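Side-chain contacts in glycoside Hydrolase (Bacteroides plebeius, PDB 5T3B), which is a family 50 glycoside hydrolase of a human gut bacterium and probably cleaves glycosidic bonds in polysaccharides, as characterised relatives do in agarose: residues 152-155 / 156-160; 417-420 / 421-425; 441-445 / 446-450. All blocks are in the same frame, centred on the assembly; numbering follows the deposited sequence.

The three contacts follow one another along the chain, with centres about 19 to 20 Å apart. Contact 1 covers the C-terminal turns of helix 145-158 and the residues that end it, contact 2 lies within helix 412-427, and contact 3 is a turn in the loop between strand 432-437 and helix 459-469. Contacts 1 and 3 meet where the Phe156 ring packs on Met450; contact 2 touches neither, its nearest atoms about 6 Å from contact 1 and 7 Å from contact 3. What unites them is helix 459-469: Ile159, Tyr419 and Met450 each touch Met465, and Asn469 bonds both the carbonyl of Ile159 and the hydroxyl of Tyr419. One late helix therefore joins a helix end, a buried helix and a partly buried loop.

Contact 1: residues 152-155 / 156-160; sequences SQKQ and FSEIG
Lys154 and Glu158, one helical turn apart, join their charged ends at the C-terminal end of helix 145-158. From its CB, which points away from the following turn, the lysine chain sets out with CG anti to the backbone N (chi1 -179°), and CG passes 3.6 Å from Glu158 OE2. Bends further out bring the chain back to the end of the carboxylate: CE lies 3.5 Å from Glu158 OE2, and NZ closes a 2.6 Å salt bridge to Glu158 OE2, meeting that oxygen nearly along its C-O axis. The other oxygen, Glu158 OE1, accepts from a water that also donates to Gln155 O. Long and flexible, lysine suits this exposed flank. Beneath, Lys154 O takes two donors, Glu158 N at 3.0 Å and Ser157 OG at 2.9 Å; the small hydroxyl of serine can fold back onto its own helix. Inward, the Phe156 ring lays a face over Ser152 O and meets Phe129. Gly160, with its positive phi, ends the helix in a Schellman motif. Near the helix's carbonyl end the charge of Glu158 is probably disfavoured, and the lysine probably offsets it; water serves Gln155 O, the serine hydroxyl Lys154 O, and Trp470 and Asn469 the carbonyls of Glu158 and Ile159.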
ATOM      1  N   SER A 152      -2.618  19.439  -8.979  1.00  9.03           N
ATOM      2  CA  SER A 152      -2.167  18.060  -8.784  1.00  8.94           C
ATOM      3  C   SER A 152      -3.130  17.002  -9.270  1.00  9.68           C
ATOM      4  O   SER A 152      -2.714  15.988  -9.870  1.00  9.77           O
ATOM      5  CB  SER A 152      -1.858  17.846  -7.310  1.00  9.55           C
ATOM      6  OG  SER A 152      -0.819  18.691  -6.844  1.00  9.43           O
ATOM      7  N   GLN A 153      -4.424  17.216  -9.022  1.00  9.71           N
ATOM      8  CA  GLN A 153      -5.413  16.245  -9.517  1.00  9.37           C
ATOM      9  C   GLN A 153      -5.298  16.108 -11.009  1.00  9.59           C
ATOM     10  O   GLN A 153      -5.313  14.986 -11.542  1.00  9.51           O
ATOM     11  CB  GLN A 153      -6.810  16.665  -9.103  1.00 10.45           C
ATOM     12  CG  GLN A 153      -7.864  15.614  -9.386  1.00 12.83           C
ATOM     13  CD  GLN A 153      -8.361  15.589 -10.802  1.00 14.14           C
ATOM     14  OE1 GLN A 153      -8.300  16.558 -11.508  1.00 15.76           O
ATOM     15  NE2 GLN A 153      -8.863  14.464 -11.210  1.00 19.18           N
ATOM     16  N   LYS A 154      -5.102  17.212 -11.731  1.00 10.54           N
ATOM     17  CA  LYS A 154      -4.985  17.165 -13.169  1.00 10.90           C
ATOM     18  C   LYS A 154      -3.676  16.493 -13.618  1.00 11.05           C
ATOM     19  O   LYS A 154      -3.645  15.600 -14.425  1.00 12.41           O
ATOM     20  CB  LYS A 154      -5.108  18.588 -13.733  1.00 13.69           C
ATOM     21  CG  LYS A 154      -5.016  18.624 -15.235  1.00 17.34           C
ATOM     22  CD  LYS A 154      -5.310  20.093 -15.699  1.00 22.36           C
ATOM     23  CE  LYS A 154      -4.508  20.506 -16.910  1.00 33.81           C
ATOM     24  NZ  LYS A 154      -4.622  19.646 -18.076  1.00 45.78           N
ATOM     25  N   GLN A 155      -2.590  16.917 -12.997  1.00 10.77           N
ATOM     26  CA  GLN A 155      -1.251  16.395 -13.265  1.00 11.06           C
ATOM     27  C   GLN A 155      -1.244  14.840 -13.082  1.00  9.93           C
ATOM     28  O   GLN A 155      -0.720  14.111 -13.921  1.00 11.69           O
ATOM     29  CB  GLN A 155      -0.242  17.075 -12.320  1.00 11.94           C
ATOM     30  CG  GLN A 155       1.163  16.599 -12.329  1.00 12.98           C
ATOM     31  CD  GLN A 155       1.986  17.369 -11.303  1.00 13.80           C
ATOM     32  OE1 GLN A 155       1.719  17.257 -10.117  1.00 14.49           O
ATOM     33  NE2 GLN A 155       2.918  18.193 -11.738  1.00 16.08           N
ATOM     34  N   PHE A 156      -1.807  14.414 -11.965  1.00  8.46           N
ATOM     35  CA  PHE A 156      -1.820  13.019 -11.657  1.00  8.88           C
ATOM     36  C   PHE A 156      -2.724  12.256 -12.630  1.00  9.14           C
ATOM     37  O   PHE A 156      -2.329  11.195 -13.120  1.00  8.62           O
ATOM     38  CB  PHE A 156      -2.296  12.769 -10.212  1.00  8.99           C
ATOM     39  CG  PHE A 156      -1.413  13.228  -9.119  1.00  9.03           C
ATOM     40  CD1 PHE A 156      -0.154  13.748  -9.311  1.00 11.17           C
ATOM     41  CD2 PHE A 156      -1.876  13.239  -7.867  1.00 11.86           C
ATOM     42  CE1 PHE A 156       0.608  14.162  -8.268  1.00 11.05           C
ATOM     43  CE2 PHE A 156      -1.106  13.641  -6.792  1.00 11.72           C
ATOM     44  CZ  PHE A 156       0.149  14.100  -7.009  1.00 11.31           C
ATOM     45  N   SER A 157      -3.946  12.771 -12.893  1.00  9.18           N
ATOM     46  CA  SER A 157      -4.799  12.076 -13.820  1.00 10.30           C
ATOM     47  C   SER A 157      -4.214  11.854 -15.194  1.00 10.35           C
ATOM     48  O   SER A 157      -4.455  10.831 -15.833  1.00 11.51           O
ATOM     49  CB  SER A 157      -6.179  12.772 -13.934  1.00 13.25           C
ATOM     50  OG  SER A 157      -6.063  13.975 -14.627  1.00 17.85           O
ATOM     51  N   GLU A 158      -3.451  12.811 -15.638  1.00  9.62           N
ATOM     52  CA  GLU A 158      -2.807  12.694 -16.958  1.00 12.08           C
ATOM     53  C   GLU A 158      -1.796  11.567 -17.026  1.00 11.35           C
ATOM     54  O   GLU A 158      -1.499  11.084 -18.134  1.00 14.31           O
ATOM     55  CB  GLU A 158      -2.125  14.032 -17.336  1.00 14.14           C
ATOM     56  CG  GLU A 158      -3.140  15.115 -17.631  1.00 16.46           C
ATOM     57  CD  GLU A 158      -2.507  16.528 -17.639  1.00 20.05           C
ATOM     58  OE1 GLU A 158      -1.314  16.700 -17.174  1.00 22.47           O
ATOM     59  OE2 GLU A 158      -3.191  17.459 -18.078  1.00 27.98           O
ATOM     60  N   ILE A 159      -1.243  11.177 -15.865  1.00  9.85           N
ATOM     61  CA  ILE A 159      -0.257  10.110 -15.732  1.00 11.06           C
ATOM     62  C   ILE A 159      -0.994   8.813 -15.272  1.00 10.46           C
ATOM     63  O   ILE A 159      -0.375   7.781 -15.095  1.00 10.77           O
ATOM     64  CB  ILE A 159       0.857  10.524 -14.659  1.00 13.89           C
ATOM     65  CG1 ILE A 159       1.617  11.797 -15.126  1.00 16.28           C
ATOM     66  CG2 ILE A 159       1.913   9.388 -14.359  1.00 14.60           C
ATOM     67  CD1 ILE A 159       2.297  12.456 -13.909  1.00 18.67           C
ATOM     68  N   GLY A 160      -2.314   8.857 -15.134  1.00  9.47           N
ATOM     69  CA  GLY A 160      -3.110   7.696 -14.711  1.00  8.25           C
ATOM     70  C   GLY A 160      -3.054   7.370 -13.237  1.00  7.92           C
ATOM     71  O   GLY A 160      -3.365   6.229 -12.870  1.00  9.17           O
TER
HETATM   72  O   HOH W   1       1.037  15.230 -15.791  1.00 16.90           O

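Contact 2: residues 417-420 / 421-425; sequences FAYQ and HFTLG
Thr423 lays its methyl on the ring of Tyr419, one turn back in helix 412-427. CG2 stands 3.9 Å from the centroid of the Tyr419 ring and 13° off its normal, a CH-pi contact over the face. The two branches of threonine share the work: with OG1 between the backbone N and the carbonyl carbon (chi1 60°), the hydroxyl donates to Tyr419 O at 2.8 Å. Thr423 N reaches the same oxygen at 2.9 Å from the opposite face of the carbonyl plane, so two bonds grip it. Gln420 takes part through its backbone, its O receiving Leu424 N at 2.9 Å while Leu424 CG packs 3.2 Å from Gln420 O. Its amide turns elsewhere, OE1 to Leu63 N and NE2 to Tyr464 O, a donor-acceptor pair well suited to joining two backbones. His421 donates its backbone N to Phe417 O, while its imidazole stacks on Trp366 and bonds Arg61 N through ND1 and Ser367 OG through NE2. The polar side-chain atoms of Thr423, Gln420 and His421 thus all have hydrogen-bond partners, which probably lowers the cost of burying them: threonine answers its hydroxyl within the helix, and glutamine and histidine answer theirs by fastening it to surrounding loops and helix 459-469.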
ATOM      1  N   PHE A 417      11.690   1.888 -15.870  1.00  8.28           N
ATOM      2  CA  PHE A 417      11.740   0.464 -16.155  1.00  8.35           C
ATOM      3  C   PHE A 417      11.386  -0.381 -14.933  1.00  8.16           C
ATOM      4  O   PHE A 417      10.625  -1.375 -15.034  1.00  9.19           O
ATOM      5  CB  PHE A 417      13.095   0.040 -16.678  1.00  9.68           C
ATOM      6  CG  PHE A 417      13.538   0.650 -18.014  1.00  9.62           C
ATOM      7  CD1 PHE A 417      12.670   1.179 -18.936  1.00  9.83           C
ATOM      8  CD2 PHE A 417      14.884   0.652 -18.325  1.00 10.64           C
ATOM      9  CE1 PHE A 417      13.090   1.687 -20.154  1.00 12.06           C
ATOM     10  CE2 PHE A 417      15.336   1.135 -19.552  1.00 11.78           C
ATOM     11  CZ  PHE A 417      14.443   1.669 -20.454  1.00 12.98           C
ATOM     12  N   ALA A 418      11.911  -0.004 -13.759  1.00  7.55           N
ATOM     13  CA  ALA A 418      11.592  -0.725 -12.531  1.00  8.00           C
ATOM     14  C   ALA A 418      10.101  -0.605 -12.202  1.00  7.41           C
ATOM     15  O   ALA A 418       9.509  -1.556 -11.703  1.00  8.69           O
ATOM     16  CB  ALA A 418      12.412  -0.208 -11.402  1.00  9.33           C
ATOM     17  N   TYR A 419       9.514   0.568 -12.409  1.00  7.32           N
ATOM     18  CA  TYR A 419       8.090   0.739 -12.171  1.00  7.07           C
ATOM     19  C   TYR A 419       7.312  -0.210 -13.076  1.00  7.81           C
ATOM     20  O   TYR A 419       6.386  -0.892 -12.604  1.00  8.30           O
ATOM     21  CB  TYR A 419       7.657   2.197 -12.442  1.00  8.07           C
ATOM     22  CG  TYR A 419       6.216   2.467 -12.196  1.00  6.90           C
ATOM     23  CD1 TYR A 419       5.265   2.315 -13.204  1.00  7.22           C
ATOM     24  CD2 TYR A 419       5.777   2.953 -10.997  1.00  7.29           C
ATOM     25  CE1 TYR A 419       3.937   2.588 -13.027  1.00  7.02           C
ATOM     26  CE2 TYR A 419       4.426   3.226 -10.804  1.00  7.02           C
ATOM     27  CZ  TYR A 419       3.506   3.073 -11.823  1.00  7.28           C
ATOM     28  OH  TYR A 419       2.196   3.391 -11.538  1.00  8.37           O
ATOM     29  N   GLN A 420       7.650  -0.247 -14.366  1.00  7.35           N
ATOM     30  CA  GLN A 420       6.966  -1.163 -15.283  1.00  8.02           C
ATOM     31  C   GLN A 420       7.126  -2.598 -14.858  1.00  7.89           C
ATOM     32  O   GLN A 420       6.142  -3.366 -14.887  1.00  8.89           O
ATOM     33  CB  GLN A 420       7.386  -0.968 -16.738  1.00  8.34           C
ATOM     34  CG  GLN A 420       7.128   0.424 -17.234  1.00  9.13           C
ATOM     35  CD  GLN A 420       7.132   0.503 -18.749  1.00  9.26           C
ATOM     36  OE1 GLN A 420       7.724  -0.343 -19.409  1.00 10.06           O
ATOM     37  NE2 GLN A 420       6.466   1.506 -19.281  1.00  9.72           N
ATOM     38  N   HIS A 421       8.342  -3.005 -14.515  1.00  8.02           N
ATOM     39  CA  HIS A 421       8.581  -4.397 -14.137  1.00  7.99           C
ATOM     40  C   HIS A 421       7.723  -4.779 -12.912  1.00  7.74           C
ATOM     41  O   HIS A 421       7.078  -5.821 -12.869  1.00  8.79           O
ATOM     42  CB  HIS A 421      10.066  -4.557 -13.828  1.00  9.11           C
ATOM     43  CG  HIS A 421      10.470  -5.896 -13.362  1.00  8.77           C
ATOM     44  ND1 HIS A 421      10.750  -6.910 -14.209  1.00  9.91           N
ATOM     45  CD2 HIS A 421      10.565  -6.394 -12.127  1.00 10.43           C
ATOM     46  CE1 HIS A 421      11.051  -7.971 -13.515  1.00 10.27           C
ATOM     47  NE2 HIS A 421      10.920  -7.701 -12.246  1.00 11.63           N
ATOM     48  N   PHE A 422       7.759  -3.921 -11.896  1.00  8.00           N
ATOM     49  CA  PHE A 422       7.080  -4.281 -10.647  1.00  7.62           C
ATOM     50  C   PHE A 422       5.569  -4.284 -10.879  1.00  7.71           C
ATOM     51  O   PHE A 422       4.872  -5.242 -10.441  1.00  8.80           O
ATOM     52  CB  PHE A 422       7.489  -3.316  -9.507  1.00  7.66           C
ATOM     53  CG  PHE A 422       7.343  -3.905  -8.142  1.00  8.03           C
ATOM     54  CD1 PHE A 422       8.318  -4.748  -7.659  1.00 10.13           C
ATOM     55  CD2 PHE A 422       6.241  -3.667  -7.369  1.00  8.86           C
ATOM     56  CE1 PHE A 422       8.204  -5.378  -6.438  1.00  9.75           C
ATOM     57  CE2 PHE A 422       6.124  -4.292  -6.125  1.00 10.21           C
ATOM     58  CZ  PHE A 422       7.094  -5.117  -5.664  1.00 10.52           C
ATOM     59  N   THR A 423       5.042  -3.271 -11.545  1.00  7.33           N
ATOM     60  CA  THR A 423       3.619  -3.191 -11.759  1.00  7.80           C
ATOM     61  C   THR A 423       3.110  -4.294 -12.680  1.00  8.17           C
ATOM     62  O   THR A 423       2.012  -4.804 -12.441  1.00  8.97           O
ATOM     63  CB  THR A 423       3.210  -1.812 -12.251  1.00  8.33           C
ATOM     64  OG1 THR A 423       3.836  -1.483 -13.496  1.00  8.57           O
ATOM     65  CG2 THR A 423       3.461  -0.758 -11.174  1.00  8.80           C
ATOM     66  N   LEU A 424       3.860  -4.675 -13.708  1.00  8.33           N
ATOM     67  CA  LEU A 424       3.419  -5.813 -14.526  1.00  8.51           C
ATOM     68  C   LEU A 424       3.296  -7.059 -13.683  1.00  8.82           C
ATOM     69  O   LEU A 424       2.366  -7.853 -13.881  1.00 10.17           O
ATOM     70  CB  LEU A 424       4.330  -6.015 -15.724  1.00  9.10           C
ATOM     71  CG  LEU A 424       4.243  -4.987 -16.827  1.00 10.21           C
ATOM     72  CD1 LEU A 424       5.410  -5.051 -17.774  1.00 11.07           C
ATOM     73  CD2 LEU A 424       2.934  -5.111 -17.585  1.00 10.57           C
ATOM     74  N   GLY A 425       4.237  -7.257 -12.776  1.00  8.73           N
ATOM     75  CA  GLY A 425       4.150  -8.368 -11.876  1.00  8.99           C
ATOM     76  C   GLY A 425       2.907  -8.378 -11.030  1.00  9.15           C
ATOM     77  O   GLY A 425       2.303  -9.414 -10.789  1.00 10.60           O
TER

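Contact 3: residues 441-445 / 446-450; sequences LDDED and CNKGM
Asp442 reaches across the turn with its carboxylate to hold Gly449, and Asp443 reaches Lys448 beside it. The first bond runs from Gly449 N to Asp442 OD1 at 2.8 Å, using the anti lone pair of that oxygen. Asp442 OD2 is hydrogen-bonded to Tyr458 OH, so this buried carboxylate has a partner for each oxygen, which suits aspartate: its short chain keeps the acceptors close to the backbone. CG anti to the carbonyl carbon (chi1 -77°) places the group over the returning chain. Gly449, lacking a side chain, lets its CA approach Leu441 C to 3.5 Å.

Asp443 faces solvent more, and its oxygens go to two lysines. Lys448 NZ makes a 2.8 Å salt bridge to Asp443 OD2, arriving on the syn side but 32° out of the carboxylate plane, at the end of an extended chain. The same NZ is also bonded to Ser403 OG, while Asp443 OD1 forms a salt bridge with Lys439. Spread over two lysines, the aspartate is probably kept ionised.

The backbones pair more loosely. Cys446 N donates to Asp443 O at 3.3 Å, almost straight at the hydrogen (178°), yet the donor stands well above the carbonyl plane. The return bond, Asp443 N to Cys446 O at 3.1 Å, is weak. Cys446 O takes a further weak bond from Lys448 N, round the inverse gamma turn centred on Asn447. Farther along, Gly449 O accepts from Arg415 NH1. The side chain of Cys446 touches Lys393 and Ser403, a small, fairly nonpolar group for a buried spot.

A type I turn with Glu444 and Asp445 at its tip, whose end residues Asp443 and Cys446 form a single antiparallel hydrogen-bonded pair, resembles the tip of a two-residue beta-hairpin, though no regular strands flank it.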
ATOM      1  N   LEU A 441       6.865  13.505  -3.279  1.00  6.81           N
ATOM      2  CA  LEU A 441       8.086  14.298  -3.389  1.00  7.43           C
ATOM      3  C   LEU A 441       9.306  13.596  -2.886  1.00  7.87           C
ATOM      4  O   LEU A 441       9.250  12.789  -1.965  1.00  8.89           O
ATOM      5  CB  LEU A 441       7.989  15.597  -2.521  1.00  9.16           C
ATOM      6  CG  LEU A 441       6.887  16.527  -2.900  1.00  9.76           C
ATOM      7  CD1 LEU A 441       6.698  17.616  -1.920  1.00 14.38           C
ATOM      8  CD2 LEU A 441       7.055  17.106  -4.239  1.00 17.21           C
ATOM      9  N   ASP A 442      10.419  13.962  -3.489  1.00  7.61           N
ATOM     10  CA  ASP A 442      11.705  13.629  -2.880  1.00  7.43           C
ATOM     11  C   ASP A 442      11.798  14.137  -1.455  1.00  7.77           C
ATOM     12  O   ASP A 442      11.212  15.174  -1.110  1.00  9.57           O
ATOM     13  CB  ASP A 442      12.850  14.275  -3.668  1.00  8.30           C
ATOM     14  CG  ASP A 442      13.225  13.608  -4.940  1.00  8.04           C
ATOM     15  OD1 ASP A 442      12.793  12.486  -5.238  1.00  8.53           O
ATOM     16  OD2 ASP A 442      14.038  14.287  -5.633  1.00  9.18           O
ATOM     17  N   ASP A 443      12.567  13.431  -0.620  1.00  8.53           N
ATOM     18  CA  ASP A 443      13.162  14.092   0.512  1.00  9.43           C
ATOM     19  C   ASP A 443      14.234  15.041   0.023  1.00 10.61           C
ATOM     20  O   ASP A 443      14.756  14.871  -1.061  1.00 11.60           O
ATOM     21  CB  ASP A 443      13.760  13.081   1.506  1.00 10.91           C
ATOM     22  CG  ASP A 443      12.804  12.134   2.157  1.00 13.92           C
ATOM     23  OD1 ASP A 443      11.611  12.389   2.185  1.00 15.74           O
ATOM     24  OD2 ASP A 443      13.398  11.142   2.758  1.00 19.48           O
ATOM     25  N   GLU A 444      14.641  16.022   0.832  1.00 12.08           N
ATOM     26  CA  GLU A 444      15.705  16.916   0.390  1.00 13.30           C
ATOM     27  C   GLU A 444      16.957  16.139   0.003  1.00 11.77           C
ATOM     28  O   GLU A 444      17.680  16.554  -0.921  1.00 15.33           O
ATOM     29  CB  GLU A 444      15.997  17.992   1.431  1.00 18.63           C
ATOM     30  CG  GLU A 444      16.880  19.120   0.883  1.00 22.06           C
ATOM     31  CD  GLU A 444      16.848  20.377   1.755  1.00 38.27           C
ATOM     32  OE1 GLU A 444      16.470  20.198   2.937  1.00 42.93           O
ATOM     33  OE2 GLU A 444      17.215  21.516   1.284  1.00 49.62           O
ATOM     34  N   ASP A 445      17.190  14.987   0.628  1.00 10.85           N
ATOM     35  CA  ASP A 445      18.377  14.199   0.407  1.00 11.37           C
ATOM     36  C   ASP A 445      18.128  12.777  -0.065  1.00  9.49           C
ATOM     37  O   ASP A 445      19.011  11.900   0.049  1.00 10.37           O
ATOM     38  CB  ASP A 445      19.221  14.173   1.650  1.00 12.88           C
ATOM     39  CG  ASP A 445      18.536  13.574   2.825  1.00 15.56           C
ATOM     40  OD1 ASP A 445      17.312  13.165   2.724  1.00 19.17           O
ATOM     41  OD2 ASP A 445      19.134  13.543   3.944  1.00 20.93           O
ATOM     42  N   CYS A 446      16.970  12.520  -0.691  1.00  8.85           N
ATOM     43  CA  CYS A 446      16.738  11.150  -1.180  1.00  8.68           C
ATOM     44  C   CYS A 446      15.707  11.154  -2.305  1.00  7.93           C
ATOM     45  O   CYS A 446      14.621  11.725  -2.113  1.00  8.28           O
ATOM     46  CB  CYS A 446      16.326  10.218  -0.047  1.00  9.89           C
ATOM     47  SG  CYS A 446      16.289   8.488  -0.579  1.00 10.93           S
ATOM     48  N   ASN A 447      15.982  10.443  -3.364  1.00  7.57           N
ATOM     49  CA  ASN A 447      15.139  10.369  -4.538  1.00  7.87           C
ATOM     50  C   ASN A 447      13.999   9.341  -4.369  1.00  7.62           C
ATOM     51  O   ASN A 447      13.997   8.342  -5.074  1.00  8.54           O
ATOM     52  CB  ASN A 447      15.950  10.148  -5.791  1.00  8.05           C
ATOM     53  CG  ASN A 447      15.115  10.188  -7.045  1.00  7.75           C
ATOM     54  OD1 ASN A 447      14.099  10.982  -7.160  1.00 10.92           O
ATOM     55  ND2 ASN A 447      15.497   9.437  -8.008  1.00  5.66           N
ATOM     56  N   LYS A 448      13.082   9.662  -3.470  1.00  8.07           N
ATOM     57  CA  LYS A 448      11.871   8.856  -3.272  1.00  8.29           C
ATOM     58  C   LYS A 448      10.706   9.351  -4.082  1.00  8.89           C
ATOM     59  O   LYS A 448       9.694   8.698  -4.155  1.00 11.68           O
ATOM     60  CB  LYS A 448      11.492   8.859  -1.789  1.00 10.37           C
ATOM     61  CG  LYS A 448      12.506   8.253  -0.843  1.00 11.19           C
ATOM     62  CD  LYS A 448      12.138   8.445   0.620  1.00 14.98           C
ATOM     63  CE  LYS A 448      13.168   7.879   1.531  1.00 15.26           C
ATOM     64  NZ  LYS A 448      12.990   8.392   2.961  1.00 19.75           N
ATOM     65  N   GLY A 449      10.831  10.486  -4.747  1.00  8.33           N
ATOM     66  CA  GLY A 449       9.654  11.114  -5.286  1.00  8.71           C
ATOM     67  C   GLY A 449       9.370  10.888  -6.737  1.00  7.80           C
ATOM     68  O   GLY A 449      10.268  10.605  -7.532  1.00  8.85           O
ATOM     69  N   MET A 450       8.099  11.067  -7.095  0.50  7.43           N
ATOM     70  CA  MET A 450       7.718  11.258  -8.488  0.50  8.17           C
ATOM     71  C   MET A 450       8.060  12.699  -8.951  0.50  8.04           C
ATOM     72  O   MET A 450       8.308  12.917 -10.145  0.50  8.99           O
ATOM     73  CB  MET A 450       6.224  10.989  -8.679  0.50  9.03           C
ATOM     74  CG  MET A 450       5.771  10.877 -10.109  0.50  9.96           C
ATOM     75  SD  MET A 450       4.057  10.480 -10.412  0.50 10.65           S
ATOM     76  CE  MET A 450       3.215  11.873  -9.688  0.50  7.28           C
TER